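Local structure of ebony (Drosophila melanogaster, 6DYM) at residues F156-Q169 and P201-V213. The protein probably joins beta-alanine to biogenic amines such as dopamine as a nonribosomal peptide synthetase, this chain being its C-terminal, atypical condensation domain that forms the amide bond. Sequence-based numbering, arbitrary orientation.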
loop_
_atom_site.group_PDB
_atom_site.type_symbol
_atom_site.label_atom_id
_atom_site.label_comp_id
_atom_site.label_asym_id
_atom_site.label_seq_id
_atom_site.Cartn_x
_atom_site.Cartn_y
_atom_site.Cartn_z
ATOM N N PHE A 156 -2.770 -12.444 -13.167
ATOM C CA PHE A 156 -3.456 -11.163 -13.178
ATOM C C PHE A 156 -3.088 -10.387 -14.439
ATOM O O PHE A 156 -2.074 -10.653 -15.089
ATOM C CB PHE A 156 -3.113 -10.350 -11.929
ATOM C CG PHE A 156 -3.871 -10.777 -10.703
ATOM C CD1 PHE A 156 -3.478 -11.895 -9.983
ATOM C CD2 PHE A 156 -4.981 -10.065 -10.275
ATOM C CE1 PHE A 156 -4.175 -12.295 -8.853
ATOM C CE2 PHE A 156 -5.684 -10.460 -9.144
ATOM C CZ PHE A 156 -5.278 -11.578 -8.433
ATOM N N ALA A 157 -3.943 -9.425 -14.793
ATOM C CA ALA A 157 -3.678 -8.604 -15.969
ATOM C C ALA A 157 -2.736 -7.448 -15.660
ATOM O O ALA A 157 -1.957 -7.038 -16.531
ATOM C CB ALA A 157 -4.989 -8.069 -16.550
ATOM N N GLY A 158 -2.790 -6.909 -14.449
ATOM C CA GLY A 158 -1.878 -5.833 -14.107
ATOM C C GLY A 158 -1.906 -5.532 -12.627
ATOM O O GLY A 158 -2.671 -6.124 -11.859
ATOM N N ILE A 159 -1.055 -4.583 -12.241
ATOM C CA ILE A 159 -0.896 -4.153 -10.857
ATOM C C ILE A 159 -1.380 -2.714 -10.730
ATOM O O ILE A 159 -1.030 -1.852 -11.546
ATOM C CB ILE A 159 0.569 -4.285 -10.397
ATOM C CG1 ILE A 159 1.016 -5.747 -10.480
ATOM C CG2 ILE A 159 0.735 -3.747 -8.987
ATOM C CD1 ILE A 159 2.490 -5.938 -10.309
ATOM N N PHE A 160 -2.147 -2.449 -9.676
ATOM C CA PHE A 160 -2.870 -1.199 -9.480
ATOM C C PHE A 160 -2.565 -0.677 -8.083
ATOM O O PHE A 160 -2.668 -1.430 -7.110
ATOM C CB PHE A 160 -4.369 -1.463 -9.657
ATOM C CG PHE A 160 -5.236 -0.244 -9.634
ATOM C CD1 PHE A 160 -5.058 0.773 -10.554
ATOM C CD2 PHE A 160 -6.279 -0.144 -8.720
ATOM C CE1 PHE A 160 -5.889 1.885 -10.545
ATOM C CE2 PHE A 160 -7.109 0.961 -8.706
ATOM C CZ PHE A 160 -6.909 1.979 -9.622
ATOM N N THR A 161 -2.181 0.596 -7.979
ATOM C CA THR A 161 -1.869 1.162 -6.671
ATOM C C THR A 161 -1.919 2.686 -6.736
ATOM O O THR A 161 -1.716 3.282 -7.800
ATOM C CB THR A 161 -0.492 0.692 -6.170
ATOM O OG1 THR A 161 -0.235 1.238 -4.870
ATOM C CG2 THR A 161 0.617 1.119 -7.127
ATOM N N THR A 162 -2.215 3.308 -5.591
ATOM C CA THR A 162 -2.095 4.756 -5.430
ATOM C C THR A 162 -0.872 5.043 -4.569
ATOM O O THR A 162 -0.794 4.585 -3.425
ATOM C CB THR A 162 -3.338 5.373 -4.788
ATOM O OG1 THR A 162 -4.491 5.047 -5.563
ATOM C CG2 THR A 162 -3.210 6.892 -4.728
ATOM N N ASN A 163 0.070 5.798 -5.114
ATOM C CA ASN A 163 1.307 6.103 -4.415
ATOM C C ASN A 163 1.232 7.517 -3.863
ATOM O O ASN A 163 0.985 8.473 -4.609
ATOM C CB ASN A 163 2.502 5.911 -5.342
ATOM C CG ASN A 163 2.760 4.451 -5.620
ATOM O OD1 ASN A 163 2.888 3.654 -4.694
ATOM N ND2 ASN A 163 2.801 4.083 -6.890
ATOM N N THR A 164 1.435 7.640 -2.553
ATOM C CA THR A 164 1.224 8.889 -1.845
ATOM C C THR A 164 2.500 9.466 -1.256
ATOM O O THR A 164 2.437 10.494 -0.574
ATOM C CB THR A 164 0.194 8.690 -0.728
ATOM O OG1 THR A 164 0.642 7.642 0.138
ATOM C CG2 THR A 164 -1.169 8.316 -1.316
ATOM N N SER A 165 3.650 8.840 -1.489
ATOM C CA SER A 165 4.912 9.411 -1.053
ATOM C C SER A 165 5.821 9.623 -2.256
ATOM O O SER A 165 5.710 8.905 -3.257
ATOM C CB SER A 165 5.616 8.517 -0.022
ATOM O OG SER A 165 6.323 7.461 -0.650
ATOM N N PRO A 166 6.713 10.615 -2.204
ATOM C CA PRO A 166 7.575 10.866 -3.372
ATOM C C PRO A 166 8.411 9.659 -3.767
ATOM O O PRO A 166 8.605 9.414 -4.963
ATOM C CB PRO A 166 8.439 12.053 -2.917
ATOM C CG PRO A 166 7.631 12.723 -1.838
ATOM C CD PRO A 166 6.898 11.618 -1.140
ATOM N N LEU A 167 8.875 8.869 -2.797
ATOM C CA LEU A 167 9.730 7.730 -3.119
ATOM C C LEU A 167 8.942 6.623 -3.810
ATOM O O LEU A 167 9.415 6.031 -4.786
ATOM C CB LEU A 167 10.398 7.197 -1.849
ATOM C CG LEU A 167 11.213 5.907 -1.992
ATOM C CD1 LEU A 167 12.313 6.061 -3.046
ATOM C CD2 LEU A 167 11.810 5.508 -0.651
ATOM N N THR A 168 7.744 6.304 -3.300
ATOM C CA THR A 168 6.948 5.264 -3.947
ATOM C C THR A 168 6.456 5.718 -5.314
ATOM O O THR A 168 6.344 4.898 -6.231
ATOM C CB THR A 168 5.760 4.850 -3.070
ATOM O OG1 THR A 168 4.978 6.001 -2.726
ATOM C CG2 THR A 168 6.246 4.159 -1.793
ATOM N N GLN A 169 6.166 7.012 -5.467
ATOM C CA GLN A 169 5.764 7.536 -6.770
ATOM C C GLN A 169 6.899 7.440 -7.781
ATOM O O GLN A 169 6.681 7.040 -8.930
ATOM C CB GLN A 169 5.299 8.986 -6.634
ATOM C CG GLN A 169 4.004 9.137 -5.831
ATOM C CD GLN A 169 3.751 10.563 -5.389
ATOM O OE1 GLN A 169 4.593 11.443 -5.589
ATOM N NE2 GLN A 169 2.598 10.798 -4.758
ATOM N N PRO A 201 1.290 21.146 1.077
ATOM C CA PRO A 201 1.778 21.980 -0.026
ATOM C C PRO A 201 1.185 21.531 -1.352
ATOM O O PRO A 201 0.756 20.386 -1.516
ATOM C CB PRO A 201 3.298 21.773 0.008
ATOM C CG PRO A 201 3.480 20.458 0.694
ATOM C CD PRO A 201 2.373 20.371 1.706
ATOM N N ASP A 202 1.162 22.460 -2.311
ATOM C CA ASP A 202 0.640 22.149 -3.638
ATOM C C ASP A 202 1.380 20.992 -4.288
ATOM O O ASP A 202 0.814 20.305 -5.145
ATOM C CB ASP A 202 0.723 23.380 -4.544
ATOM C CG ASP A 202 -0.390 24.373 -4.283
ATOM O OD1 ASP A 202 -1.081 24.236 -3.254
ATOM O OD2 ASP A 202 -0.570 25.296 -5.104
ATOM N N GLU A 203 2.623 20.749 -3.881
ATOM C CA GLU A 203 3.473 19.753 -4.510
ATOM C C GLU A 203 3.202 18.337 -4.025
ATOM O O GLU A 203 3.732 17.390 -4.617
ATOM C CB GLU A 203 4.945 20.112 -4.272
ATOM C CG GLU A 203 5.391 21.413 -4.962
ATOM C CD GLU A 203 4.836 22.683 -4.310
ATOM O OE1 GLU A 203 4.622 22.684 -3.077
ATOM O OE2 GLU A 203 4.608 23.680 -5.037
ATOM N N GLN A 204 2.404 18.155 -2.973
ATOM C CA GLN A 204 2.097 16.808 -2.507
ATOM C C GLN A 204 0.991 16.219 -3.370
ATOM O O GLN A 204 -0.130 16.745 -3.403
ATOM C CB GLN A 204 1.684 16.799 -1.039
ATOM C CG GLN A 204 1.356 15.391 -0.555
ATOM C CD GLN A 204 1.112 15.310 0.935
ATOM O OE1 GLN A 204 1.373 16.261 1.670
ATOM N NE2 GLN A 204 0.608 14.167 1.391
ATOM N N ARG A 205 1.305 15.119 -4.051
ATOM C CA ARG A 205 0.388 14.464 -4.968
ATOM C C ARG A 205 -0.036 13.101 -4.432
ATOM O O ARG A 205 0.622 12.505 -3.577
ATOM C CB ARG A 205 1.023 14.291 -6.357
ATOM C CG ARG A 205 2.014 15.389 -6.729
ATOM C CD ARG A 205 1.310 16.733 -6.849
ATOM N NE ARG A 205 0.288 16.708 -7.891
ATOM C CZ ARG A 205 -0.449 17.754 -8.247
ATOM N NH1 ARG A 205 -0.280 18.919 -7.643
ATOM N NH2 ARG A 205 -1.354 17.633 -9.207
ATOM N N ALA A 206 -1.176 12.636 -4.930
ATOM C CA ALA A 206 -1.559 11.231 -4.888
ATOM C C ALA A 206 -1.611 10.770 -6.334
ATOM O O ALA A 206 -2.305 11.382 -7.154
ATOM C CB ALA A 206 -2.910 11.027 -4.200
ATOM N N ILE A 207 -0.853 9.729 -6.657
ATOM C CA ILE A 207 -0.692 9.298 -8.037
ATOM C C ILE A 207 -1.227 7.882 -8.163
ATOM O O ILE A 207 -0.802 6.983 -7.423
ATOM C CB ILE A 207 0.771 9.388 -8.498
ATOM C CG1 ILE A 207 1.296 10.808 -8.243
ATOM C CG2 ILE A 207 0.867 9.030 -9.968
ATOM C CD1 ILE A 207 2.566 11.157 -8.973
ATOM N N VAL A 208 -2.163 7.694 -9.091
ATOM C CA VAL A 208 -2.746 6.386 -9.378
ATOM C C VAL A 208 -1.923 5.734 -10.480
ATOM O O VAL A 208 -1.791 6.287 -11.578
ATOM C CB VAL A 208 -4.224 6.510 -9.782
ATOM C CG1 VAL A 208 -4.802 5.146 -10.126
ATOM C CG2 VAL A 208 -5.023 7.137 -8.654
ATOM N N HIS A 209 -1.373 4.558 -10.186
ATOM C CA HIS A 209 -0.411 3.892 -11.051
ATOM C C HIS A 209 -0.935 2.532 -11.487
ATOM O O HIS A 209 -1.556 1.810 -10.703
ATOM C CB HIS A 209 0.938 3.708 -10.342
ATOM C CG HIS A 209 1.829 4.906 -10.412
ATOM N ND1 HIS A 209 2.333 5.526 -9.288
ATOM C CD2 HIS A 209 2.328 5.586 -11.472
ATOM C CE1 HIS A 209 3.102 6.538 -9.653
ATOM N NE2 HIS A 209 3.112 6.598 -10.974
ATOM N N TRP A 210 -0.645 2.175 -12.738
ATOM C CA TRP A 210 -1.136 0.939 -13.334
ATOM C C TRP A 210 -0.055 0.377 -14.244
ATOM O O TRP A 210 0.502 1.105 -15.071
ATOM C CB TRP A 210 -2.433 1.204 -14.114
ATOM C CG TRP A 210 -2.886 0.125 -15.064
ATOM C CD1 TRP A 210 -2.904 0.195 -16.427
ATOM C CD2 TRP A 210 -3.426 -1.162 -14.723
ATOM N NE1 TRP A 210 -3.406 -0.970 -16.955
ATOM C CE2 TRP A 210 -3.732 -1.820 -15.931
ATOM C CE3 TRP A 210 -3.667 -1.825 -13.516
ATOM C CZ2 TRP A 210 -4.275 -3.103 -15.969
ATOM C CZ3 TRP A 210 -4.207 -3.102 -13.556
ATOM C CH2 TRP A 210 -4.507 -3.723 -14.775
ATOM N N LYS A 211 0.253 -0.908 -14.082
ATOM C CA LYS A 211 1.257 -1.573 -14.902
ATOM C C LYS A 211 0.683 -2.882 -15.410
ATOM O O LYS A 211 0.381 -3.778 -14.617
ATOM C CB LYS A 211 2.547 -1.826 -14.116
ATOM C CG LYS A 211 3.647 -2.496 -14.935
ATOM C CD LYS A 211 4.957 -2.559 -14.159
ATOM C CE LYS A 211 6.075 -3.123 -15.017
ATOM N NZ LYS A 211 5.768 -2.964 -16.463
ATOM N N GLU A 212 0.543 -2.996 -16.724
ATOM C CA GLU A 212 0.090 -4.242 -17.317
ATOM C C GLU A 212 1.179 -5.299 -17.197
ATOM O O GLU A 212 2.372 -5.011 -17.339
ATOM C CB GLU A 212 -0.293 -4.024 -18.776
ATOM C CG GLU A 212 -1.569 -3.209 -18.930
ATOM C CD GLU A 212 -2.120 -3.242 -20.337
ATOM O OE1 GLU A 212 -1.727 -4.141 -21.111
ATOM O OE2 GLU A 212 -2.944 -2.364 -20.670
ATOM N N VAL A 213 0.759 -6.524 -16.917
ATOM C CA VAL A 213 1.667 -7.624 -16.663
ATOM C C VAL A 213 1.763 -8.524 -17.890
ATOM O O VAL A 213 2.856 -8.913 -18.299
ATOM C CB VAL A 213 1.209 -8.416 -15.424
ATOM C CG1 VAL A 213 1.650 -9.862 -15.514
ATOM C CG2 VAL A 213 1.738 -7.758 -14.163
HETATM O O HOH W 1 0.315 12.257 -0.769
HETATM O O HOH W 2 3.737 13.791 -3.820
#
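Asn163 and His209 meet side chain to side chain where strand 158-163 runs antiparallel to strand 205-212. Asn163 ND2, which can only donate, gives a hydrogen bond to His209 ND1 at 2.8 Å; ND1 lies in the amide plane, whereas ND2 is tilted 25° from the ring plane, the two planes being 47° apart. His209 NE2 is bonded to Asp173, and the ring is thereby held from both nitrogens. Ile207 CG2 lies against one face of that ring, offset toward its rim. Gln169, in the first turn of the next helix, reaches back with an extended chain: its NE2 donates to Asn163 O at 2.8 Å and, less straight, to Arg205 O at 2.9 Å, while its aliphatic part crosses Ile207. Asn163 O also takes the amide of Ile207, the two donors coming from opposite faces of the carbonyl plane. A long flexible amide suits this place, where it ties the helix start to two strands.

The opposite face of the sheet carries Phe160, Val208 and Trp210, with Thr162 bonded to Glu104. With CG anti to the backbone N (chi1 165°), Trp210 brings the far end of its indole against Gly158, whose lack of a side chain lets CH2 come within 3.4 Å of Gly158 CA. Phe160 packs CE1 on Val208 CG1 at 3.5 Å and turns CB to the indole edge. Regular backbone pairing runs from Asn163–Ile207 to Gly158–Glu212, closed by Val213 N donating to Ala157 O; beyond the strand end at Thr164, one water joins Thr164 O, Arg205 O and Gln204 NE2.

Helix 93-111 covers the Phe160 and Val208 face and helix 133-153 packs on Ile159, while strands 119-127 and 178-184 flank the pair within the mixed sheet, a strand order as in GNAT-type acyltransferases.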